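PDB 6DLH: alpha-1,4-endofucoidanase from Mariniflexile fucanivorans, which hydrolyses internal alpha-1,4 linkages of fucoidan as an endo-acting, retaining enzyme of glycoside hydrolase family 107. Local coordinates for residues E124-P129 and G549-L554; G62-D67 and S583-R588; Y311-V316 and F364-S369. All blocks are in the same frame, centred on the assembly; numbering follows the deposited sequence.

Contact 1: E124-P129 and G549-L554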
loop_
_atom_site.group_PDB
_atom_site.type_symbol
_atom_site.label_atom_id
_atom_site.label_comp_id
_atom_site.label_asym_id
_atom_site.label_seq_id
_atom_site.Cartn_x
_atom_site.Cartn_y
_atom_site.Cartn_z
ATOM N N GLU A 124 -9.202 -3.899 -11.396
ATOM C CA GLU A 124 -8.763 -2.840 -12.295
ATOM C C GLU A 124 -9.828 -1.751 -12.419
ATOM O O GLU A 124 -9.510 -0.602 -12.722
ATOM C CB GLU A 124 -8.433 -3.431 -13.668
ATOM C CG GLU A 124 -7.136 -2.910 -14.262
ATOM C CD GLU A 124 -7.160 -1.496 -14.816
ATOM O OE1 GLU A 124 -8.238 -1.045 -15.237
ATOM O OE2 GLU A 124 -6.092 -0.853 -14.837
ATOM N N SER A 125 -11.094 -2.112 -12.184
ATOM C CA SER A 125 -12.194 -1.183 -12.397
ATOM C C SER A 125 -12.460 -0.352 -11.140
ATOM O O SER A 125 -13.246 0.594 -11.174
ATOM C CB SER A 125 -13.436 -1.906 -12.885
ATOM O OG SER A 125 -13.901 -2.839 -11.919
ATOM N N VAL A 126 -11.783 -0.702 -10.039
ATOM C CA VAL A 126 -12.037 -0.088 -8.744
ATOM C C VAL A 126 -10.930 0.909 -8.405
ATOM O O VAL A 126 -11.205 2.095 -8.243
ATOM C CB VAL A 126 -12.227 -1.144 -7.641
ATOM C CG1 VAL A 126 -12.490 -0.506 -6.285
ATOM C CG2 VAL A 126 -13.329 -2.127 -7.995
ATOM N N ASP A 127 -9.682 0.432 -8.307
ATOM C CA ASP A 127 -8.610 1.285 -7.812
ATOM C C ASP A 127 -7.233 0.755 -8.208
ATOM O O ASP A 127 -6.998 -0.455 -8.205
ATOM C CB ASP A 127 -8.700 1.422 -6.289
ATOM C CG ASP A 127 -7.894 2.578 -5.730
ATOM O OD1 ASP A 127 -7.815 3.624 -6.409
ATOM O OD2 ASP A 127 -7.362 2.425 -4.619
ATOM N N ASP A 128 -6.327 1.690 -8.527
ATOM C CA ASP A 128 -4.894 1.433 -8.538
ATOM C C ASP A 128 -4.239 2.155 -7.355
ATOM O O ASP A 128 -3.768 3.282 -7.501
ATOM C CB ASP A 128 -4.248 1.849 -9.865
ATOM C CG ASP A 128 -2.783 1.450 -9.951
ATOM O OD1 ASP A 128 -2.265 0.890 -8.958
ATOM O OD2 ASP A 128 -2.166 1.693 -11.005
ATOM N N PRO A 129 -4.177 1.536 -6.152
ATOM C CA PRO A 129 -3.564 2.175 -4.981
ATOM C C PRO A 129 -2.097 2.567 -5.163
ATOM O O PRO A 129 -1.680 3.637 -4.728
ATOM C CB PRO A 129 -3.701 1.127 -3.870
ATOM C CG PRO A 129 -4.814 0.217 -4.341
ATOM C CD PRO A 129 -4.707 0.199 -5.850
ATOM N N GLY A 549 -18.753 -0.734 0.216
ATOM C CA GLY A 549 -17.487 -0.150 -0.194
ATOM C C GLY A 549 -17.554 0.382 -1.619
ATOM O O GLY A 549 -17.725 -0.392 -2.560
ATOM N N SER A 550 -17.431 1.711 -1.756
ATOM C CA SER A 550 -17.331 2.345 -3.061
ATOM C C SER A 550 -16.500 3.623 -2.960
ATOM O O SER A 550 -16.450 4.256 -1.907
ATOM C CB SER A 550 -18.697 2.604 -3.648
ATOM O OG SER A 550 -18.613 2.810 -5.051
ATOM N N LEU A 551 -15.863 3.998 -4.073
ATOM C CA LEU A 551 -14.950 5.128 -4.102
ATOM C C LEU A 551 -15.473 6.221 -5.028
ATOM O O LEU A 551 -16.113 5.946 -6.042
ATOM C CB LEU A 551 -13.573 4.643 -4.570
ATOM C CG LEU A 551 -12.889 3.630 -3.651
ATOM C CD1 LEU A 551 -11.640 3.062 -4.305
ATOM C CD2 LEU A 551 -12.554 4.261 -2.306
ATOM N N LEU A 552 -15.174 7.470 -4.660
ATOM C CA LEU A 552 -15.353 8.606 -5.542
ATOM C C LEU A 552 -13.994 9.274 -5.716
ATOM O O LEU A 552 -13.352 9.611 -4.730
ATOM C CB LEU A 552 -16.382 9.552 -4.913
ATOM C CG LEU A 552 -17.767 8.948 -4.682
ATOM C CD1 LEU A 552 -18.670 9.922 -3.941
ATOM C CD2 LEU A 552 -18.403 8.528 -6.000
ATOM N N LYS A 553 -13.559 9.451 -6.967
ATOM C CA LYS A 553 -12.189 9.868 -7.225
ATOM C C LYS A 553 -12.140 11.017 -8.228
ATOM O O LYS A 553 -12.767 10.967 -9.288
ATOM C CB LYS A 553 -11.355 8.687 -7.734
ATOM C CG LYS A 553 -11.217 7.516 -6.772
ATOM C CD LYS A 553 -10.077 6.582 -7.123
ATOM C CE LYS A 553 -10.379 5.673 -8.292
ATOM N NZ LYS A 553 -9.136 5.121 -8.879
ATOM N N LEU A 554 -11.350 12.040 -7.882
ATOM C CA LEU A 554 -11.065 13.166 -8.754
ATOM C C LEU A 554 -10.607 12.631 -10.108
ATOM O O LEU A 554 -9.768 11.732 -10.175
ATOM C CB LEU A 554 -9.984 14.021 -8.080
ATOM C CG LEU A 554 -9.602 15.337 -8.760
ATOM C CD1 LEU A 554 -10.715 16.373 -8.622
ATOM C CD2 LEU A 554 -8.295 15.880 -8.182
#
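Val126 and Asp127 meet Leu551 and Lys553 in a small domain–domain contact near the surface: a loop of the N-terminal alpha/beta domain, probably the catalytic one, rests just ahead of helix 129-139 on strand 550-553 of an Ig-like domain. Leu551 and Lys553 lie two apart on that strand, so both send their side chains to the loop. The polar half is a salt bridge, Lys553 NZ to Asp127 OD1 at 3.2 Å, taken on the anti lone pair of that oxygen. A bend at chi3 (-76°) turns the end of the lysine along the loop, and Lys553 CE passes 3.7 Å from Val126 O. Asp127 is buried: its OD2 accepts from Gly62 N and pairs with Arg64 NH1, so two basic side chains share one carboxylate and would probably favour its ionised form. The apolar half belongs to Leu551, whose CD1 sits 3.9 Å from Asp127 CB and 4.2 Å from Val126 CG1, crossing both side chains at about a right angle. With a methionine in place of Lys553 the ammonium would be gone, which would probably cost Asp127 OD1 its cross-domain charge partner and weaken the hold of loop on strand. Strand 550-553 is outermost in a three-stranded antiparallel sheet, so this is an edge strand of an Ig-like beta domain docked on a loop of its neighbour.

Contact 2: G62-D67 and S583-R588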
loop_
_atom_site.group_PDB
_atom_site.type_symbol
_atom_site.label_atom_id
_atom_site.label_comp_id
_atom_site.label_asym_id
_atom_site.label_seq_id
_atom_site.Cartn_x
_atom_site.Cartn_y
_atom_site.Cartn_z
ATOM N N GLY A 62 -8.547 1.587 -2.356
ATOM C CA GLY A 62 -8.883 2.858 -1.732
ATOM C C GLY A 62 -7.887 3.314 -0.662
ATOM O O GLY A 62 -8.062 4.380 -0.078
ATOM N N ILE A 63 -6.843 2.513 -0.411
ATOM C CA ILE A 63 -5.878 2.817 0.633
ATOM C C ILE A 63 -4.936 3.896 0.113
ATOM O O ILE A 63 -4.571 3.876 -1.061
ATOM C CB ILE A 63 -5.147 1.541 1.106
ATOM C CG1 ILE A 63 -6.107 0.585 1.828
ATOM C CG2 ILE A 63 -3.914 1.871 1.948
ATOM C CD1 ILE A 63 -6.837 1.187 3.019
ATOM N N ARG A 64 -4.575 4.845 0.993
ATOM C CA ARG A 64 -3.839 6.032 0.578
ATOM C C ARG A 64 -2.669 6.288 1.531
ATOM O O ARG A 64 -2.758 5.984 2.714
ATOM C CB ARG A 64 -4.794 7.230 0.498
ATOM C CG ARG A 64 -5.907 7.071 -0.531
ATOM C CD ARG A 64 -5.321 7.044 -1.931
ATOM N NE ARG A 64 -6.299 7.023 -3.005
ATOM C CZ ARG A 64 -6.601 5.948 -3.725
ATOM N NH1 ARG A 64 -6.046 4.781 -3.442
ATOM N NH2 ARG A 64 -7.457 6.044 -4.727
ATOM N N ILE A 65 -1.588 6.882 1.003
ATOM C CA ILE A 65 -0.397 7.170 1.788
ATOM C C ILE A 65 -0.425 8.603 2.335
ATOM O O ILE A 65 0.519 9.021 3.008
ATOM C CB ILE A 65 0.881 6.880 0.969
ATOM C CG1 ILE A 65 2.109 6.744 1.879
ATOM C CG2 ILE A 65 1.083 7.936 -0.119
ATOM C CD1 ILE A 65 3.353 6.225 1.190
ATOM N N ASP A 66 -1.509 9.350 2.066
ATOM C CA ASP A 66 -1.561 10.793 2.290
ATOM C C ASP A 66 -1.429 11.179 3.765
ATOM O O ASP A 66 -0.794 12.182 4.079
ATOM C CB ASP A 66 -2.772 11.446 1.615
ATOM C CG ASP A 66 -2.698 11.315 0.106
ATOM O OD1 ASP A 66 -2.923 10.190 -0.389
ATOM O OD2 ASP A 66 -2.373 12.323 -0.558
ATOM N N ASP A 67 -2.053 10.412 4.661
ATOM C CA ASP A 67 -1.960 10.685 6.088
ATOM C C ASP A 67 -0.507 10.562 6.544
ATOM O O ASP A 67 -0.020 11.394 7.312
ATOM C CB ASP A 67 -2.903 9.790 6.897
ATOM C CG ASP A 67 -4.367 10.189 6.776
ATOM O OD1 ASP A 67 -4.635 11.292 6.260
ATOM O OD2 ASP A 67 -5.230 9.398 7.210
ATOM N N SER A 583 -8.241 11.098 0.881
ATOM C CA SER A 583 -7.218 12.053 0.480
ATOM C C SER A 583 -7.843 13.198 -0.317
ATOM O O SER A 583 -9.060 13.275 -0.456
ATOM C CB SER A 583 -6.104 11.383 -0.296
ATOM O OG SER A 583 -6.552 10.940 -1.566
ATOM N N ASP A 584 -6.986 14.074 -0.851
ATOM C CA ASP A 584 -7.394 15.236 -1.624
ATOM C C ASP A 584 -8.108 14.835 -2.915
ATOM O O ASP A 584 -8.754 15.670 -3.545
ATOM C CB ASP A 584 -6.190 16.111 -1.979
ATOM C CG ASP A 584 -5.892 17.168 -0.931
ATOM O OD1 ASP A 584 -6.566 17.152 0.123
ATOM O OD2 ASP A 584 -4.990 18.000 -1.182
ATOM N N ASP A 585 -7.970 13.569 -3.324
ATOM C CA ASP A 585 -8.492 13.165 -4.616
ATOM C C ASP A 585 -9.335 11.901 -4.478
ATOM O O ASP A 585 -9.744 11.329 -5.483
ATOM C CB ASP A 585 -7.378 13.094 -5.670
ATOM C CG ASP A 585 -6.367 11.967 -5.505
ATOM O OD1 ASP A 585 -6.538 11.130 -4.589
ATOM O OD2 ASP A 585 -5.406 11.931 -6.310
ATOM N N THR A 586 -9.609 11.483 -3.235
ATOM C CA THR A 586 -10.236 10.190 -3.012
ATOM C C THR A 586 -11.164 10.236 -1.802
ATOM O O THR A 586 -10.746 10.571 -0.691
ATOM C CB THR A 586 -9.184 9.074 -2.894
ATOM O OG1 THR A 586 -8.326 9.069 -4.039
ATOM C CG2 THR A 586 -9.804 7.704 -2.737
ATOM N N TRP A 587 -12.428 9.867 -2.035
ATOM C CA TRP A 587 -13.425 9.759 -0.982
ATOM C C TRP A 587 -13.990 8.345 -0.989
ATOM O O TRP A 587 -13.950 7.661 -2.009
ATOM C CB TRP A 587 -14.533 10.805 -1.164
ATOM C CG TRP A 587 -14.051 12.222 -1.114
ATOM C CD1 TRP A 587 -13.225 12.845 -2.008
ATOM C CD2 TRP A 587 -14.374 13.207 -0.118
ATOM N NE1 TRP A 587 -13.013 14.147 -1.639
ATOM C CE2 TRP A 587 -13.701 14.396 -0.478
ATOM C CE3 TRP A 587 -15.149 13.197 1.046
ATOM C CZ2 TRP A 587 -13.790 15.561 0.282
ATOM C CZ3 TRP A 587 -15.238 14.351 1.796
ATOM C CH2 TRP A 587 -14.570 15.517 1.417
ATOM N N ARG A 588 -14.532 7.932 0.159
ATOM C CA ARG A 588 -14.995 6.569 0.349
ATOM C C ARG A 588 -16.428 6.584 0.872
ATOM O O ARG A 588 -16.730 7.298 1.825
ATOM C CB ARG A 588 -14.066 5.851 1.336
ATOM C CG ARG A 588 -14.633 4.573 1.936
ATOM C CD ARG A 588 -14.266 3.322 1.157
ATOM N NE ARG A 588 -15.005 2.159 1.635
ATOM C CZ ARG A 588 -14.581 1.316 2.571
ATOM N NH1 ARG A 588 -13.399 1.495 3.139
ATOM N NH2 ARG A 588 -15.345 0.299 2.934
HETATM O O HOH W 1 -4.020 14.350 -0.070
HETATM O O HOH W 2 -3.776 10.422 -3.237
#
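Arg64 is the first residue along 62-67 to bond across to 583-588, and it does so side-on. NE and NH2 both donate to Thr586 OG1, at 3.1 Å from Arg64 NE, with the hydroxyl oxygen close to the guanidinium plane. The chain bends at chi2 (-66°), folding back far enough for Arg64 NH1 to reach Ile63 O of its own loop at 2.9 Å. The flat group is thus fixed in rotation by bonds on two of its edges. Thr586 OG1 donates a hydrogen bond of 2.8 Å to Asp585 OD1, approaching from above the carboxylate plane. Accepting from the guanidinium and donating to the carboxylate, the hydroxyl sits in a chain of hydrogen bonds between opposite charges that probably polarises it. Ile65 turns to the other side, against Trp133 of helix 129-139. Asp66, in the first turn of helix 66-71, lays its carboxylate on Ser583, Asp66 OD1 lying 3.4 Å from Ser583 CB. Two waters link Asp66 to the turn: one joins Asp66 OD2 to Asp584 N, the other donates to both Asp66 OD1 and Asp585 OD1, bridging two like-charged carboxylates, whose repulsion it probably softens. The site is the tip of a beta hairpin of the Ig-like domain, strands 578-583 and 586-590, with a two-residue loop (Asp584, Asp585) in a type I turn.

Contact 3: Y311-V316 and F364-S369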
loop_
_atom_site.group_PDB
_atom_site.type_symbol
_atom_site.label_atom_id
_atom_site.label_comp_id
_atom_site.label_asym_id
_atom_site.label_seq_id
_atom_site.Cartn_x
_atom_site.Cartn_y
_atom_site.Cartn_z
ATOM N N TYR A 311 27.752 -6.594 14.693
ATOM C CA TYR A 311 27.738 -7.014 13.299
ATOM C C TYR A 311 27.050 -5.960 12.436
ATOM O O TYR A 311 27.533 -5.622 11.356
ATOM C CB TYR A 311 27.030 -8.363 13.115
ATOM C CG TYR A 311 27.585 -9.540 13.882
ATOM C CD1 TYR A 311 28.909 -9.587 14.286
ATOM C CD2 TYR A 311 26.779 -10.632 14.179
ATOM C CE1 TYR A 311 29.408 -10.666 14.997
ATOM C CE2 TYR A 311 27.262 -11.724 14.879
ATOM C CZ TYR A 311 28.586 -11.743 15.281
ATOM O OH TYR A 311 29.072 -12.806 15.984
ATOM N N ASN A 312 25.910 -5.458 12.913
ATOM C CA ASN A 312 25.099 -4.542 12.128
ATOM C C ASN A 312 25.709 -3.142 12.114
ATOM O O ASN A 312 25.611 -2.452 11.098
ATOM C CB ASN A 312 23.627 -4.577 12.546
ATOM C CG ASN A 312 22.961 -5.845 12.054
ATOM O OD1 ASN A 312 23.100 -6.202 10.883
ATOM N ND2 ASN A 312 22.269 -6.546 12.941
ATOM N N HIS A 313 26.320 -2.727 13.236
ATOM C CA HIS A 313 26.944 -1.415 13.297
ATOM C C HIS A 313 28.217 -1.394 12.453
ATOM O O HIS A 313 28.518 -0.382 11.826
ATOM C CB HIS A 313 27.189 -0.924 14.737
ATOM C CG HIS A 313 27.637 0.501 14.734
ATOM N ND1 HIS A 313 28.970 0.864 14.826
ATOM C CD2 HIS A 313 26.943 1.648 14.551
ATOM C CE1 HIS A 313 29.075 2.175 14.749
ATOM N NE2 HIS A 313 27.843 2.675 14.566
ATOM N N ASP A 314 28.949 -2.519 12.422
ATOM C CA ASP A 314 30.110 -2.661 11.548
ATOM C C ASP A 314 29.702 -2.589 10.079
ATOM O O ASP A 314 30.502 -2.178 9.244
ATOM C CB ASP A 314 30.908 -3.943 11.827
ATOM C CG ASP A 314 31.677 -3.875 13.137
ATOM O OD1 ASP A 314 31.791 -2.755 13.684
ATOM O OD2 ASP A 314 32.137 -4.940 13.608
ATOM N N LEU A 315 28.470 -3.013 9.765
ATOM C CA LEU A 315 27.974 -2.915 8.400
ATOM C C LEU A 315 27.849 -1.439 8.020
ATOM O O LEU A 315 28.206 -1.035 6.917
ATOM C CB LEU A 315 26.630 -3.648 8.286
ATOM C CG LEU A 315 25.998 -3.716 6.890
ATOM C CD1 LEU A 315 25.040 -4.898 6.798
ATOM C CD2 LEU A 315 25.254 -2.429 6.556
ATOM N N VAL A 316 27.333 -0.639 8.951
ATOM C CA VAL A 316 27.123 0.775 8.709
ATOM C C VAL A 316 28.478 1.485 8.612
ATOM O O VAL A 316 28.669 2.332 7.741
ATOM C CB VAL A 316 26.172 1.338 9.784
ATOM C CG1 VAL A 316 26.696 2.542 10.531
ATOM C CG2 VAL A 316 24.761 1.550 9.269
ATOM N N PHE A 364 20.253 5.930 17.019
ATOM C CA PHE A 364 19.556 6.011 15.745
ATOM C C PHE A 364 20.201 7.058 14.838
ATOM O O PHE A 364 20.461 6.784 13.667
ATOM C CB PHE A 364 18.067 6.304 15.931
ATOM C CG PHE A 364 17.279 6.131 14.658
ATOM C CD1 PHE A 364 16.795 4.885 14.288
ATOM C CD2 PHE A 364 17.048 7.208 13.810
ATOM C CE1 PHE A 364 16.092 4.717 13.098
ATOM C CE2 PHE A 364 16.352 7.041 12.619
ATOM C CZ PHE A 364 15.869 5.793 12.268
ATOM N N VAL A 365 20.463 8.245 15.403
ATOM C CA VAL A 365 21.050 9.366 14.684
ATOM C C VAL A 365 22.461 8.996 14.228
ATOM O O VAL A 365 22.846 9.285 13.092
ATOM C CB VAL A 365 21.025 10.645 15.547
ATOM C CG1 VAL A 365 21.730 11.804 14.869
ATOM C CG2 VAL A 365 19.594 11.045 15.910
ATOM N N GLU A 366 23.224 8.348 15.120
ATOM C CA GLU A 366 24.603 7.977 14.838
ATOM C C GLU A 366 24.665 6.929 13.720
ATOM O O GLU A 366 25.445 7.098 12.778
ATOM C CB GLU A 366 25.327 7.541 16.116
ATOM C CG GLU A 366 26.793 7.171 15.898
ATOM C CD GLU A 366 27.046 5.746 15.417
ATOM O OE1 GLU A 366 27.815 5.560 14.447
ATOM O OE2 GLU A 366 26.476 4.821 16.017
ATOM N N TRP A 367 23.850 5.863 13.817
ATOM C CA TRP A 367 23.856 4.813 12.802
ATOM C C TRP A 367 23.546 5.437 11.442
ATOM O O TRP A 367 24.262 5.195 10.464
ATOM C CB TRP A 367 22.847 3.689 13.107
ATOM C CG TRP A 367 23.230 2.680 14.151
ATOM C CD1 TRP A 367 23.726 2.920 15.401
ATOM C CD2 TRP A 367 23.077 1.249 14.057
ATOM N NE1 TRP A 367 23.917 1.745 16.079
ATOM C CE2 TRP A 367 23.512 0.701 15.284
ATOM C CE3 TRP A 367 22.626 0.378 13.057
ATOM C CZ2 TRP A 367 23.507 -0.673 15.532
ATOM C CZ3 TRP A 367 22.619 -0.979 13.301
ATOM C CH2 TRP A 367 23.057 -1.495 14.525
ATOM N N THR A 368 22.477 6.247 11.400
ATOM C CA THR A 368 22.029 6.842 10.152
ATOM C C THR A 368 23.143 7.707 9.567
ATOM O O THR A 368 23.508 7.549 8.400
ATOM C CB THR A 368 20.692 7.577 10.324
ATOM O OG1 THR A 368 19.717 6.642 10.787
ATOM C CG2 THR A 368 20.187 8.194 9.039
ATOM N N SER A 369 23.694 8.608 10.394
ATOM C CA SER A 369 24.663 9.576 9.908
ATOM C C SER A 369 25.985 8.889 9.562
ATOM O O SER A 369 26.631 9.262 8.583
ATOM C CB SER A 369 24.852 10.716 10.877
ATOM O OG SER A 369 25.157 10.233 12.176
#
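His313 stands edge-on over the indole of Trp367 in a T-shaped pair: ring centroid to five-membered-ring centroid is 4.6 Å, the planes are 62° apart, and His313 CD2 leads, 3.4 Å from Trp367 NE1. With its CG anti to the backbone N (chi1 -171°), the imidazole swings toward the other helix, and His313 CB lies over the six-membered ring as a CH-pi contact. At the far end His313 NE2 gives a nearly straight hydrogen bond of 2.9 Å to the syn lone pair of Glu366 OE1, in the imidazole plane; the bond to OE2 is bent and weak. Imidazole and carboxylate are well turned from coplanarity. Thr370 OG1 also bonds to Glu366 OE1, and Trp367 NE1 donates to Tyr309 OH; both bonds help to hold the groups. Asn312 packs CB 3.7 Å from Trp367 CH2, while its ND2 donates to Met302 O and its OD1 accepts from Phe296 N. The axes of 311-316 and 364-369 approach to 10.0 Å, their N-to-C directions 45° apart. Helix 307-321 also leans on strand 341-342 through Phe342, and helix 361-372, which links that strand to its parallel neighbour 377-379, has helix 399-415 packed against it.

Contacts 1 and 2 form one interface. Their centres are 10 Å apart, their strands 550-553 and 586-590 are neighbours in one sheet, and a probable hydrogen bond joins their loops. Contact 3 belongs to the alpha/beta domain alone, joining helices round the 341-342 end of its parallel sheet; its centre is about 41 Å from that of contact 1 and 35 Å from that of contact 2. Along the chain contact 2 encloses contact 1, which encloses contact 3. The chain is the N-terminal part of a longer protein, an alpha/beta domain followed by Ig-like domains, and the second of three Ig-like domains folds back onto early loops of the first domain.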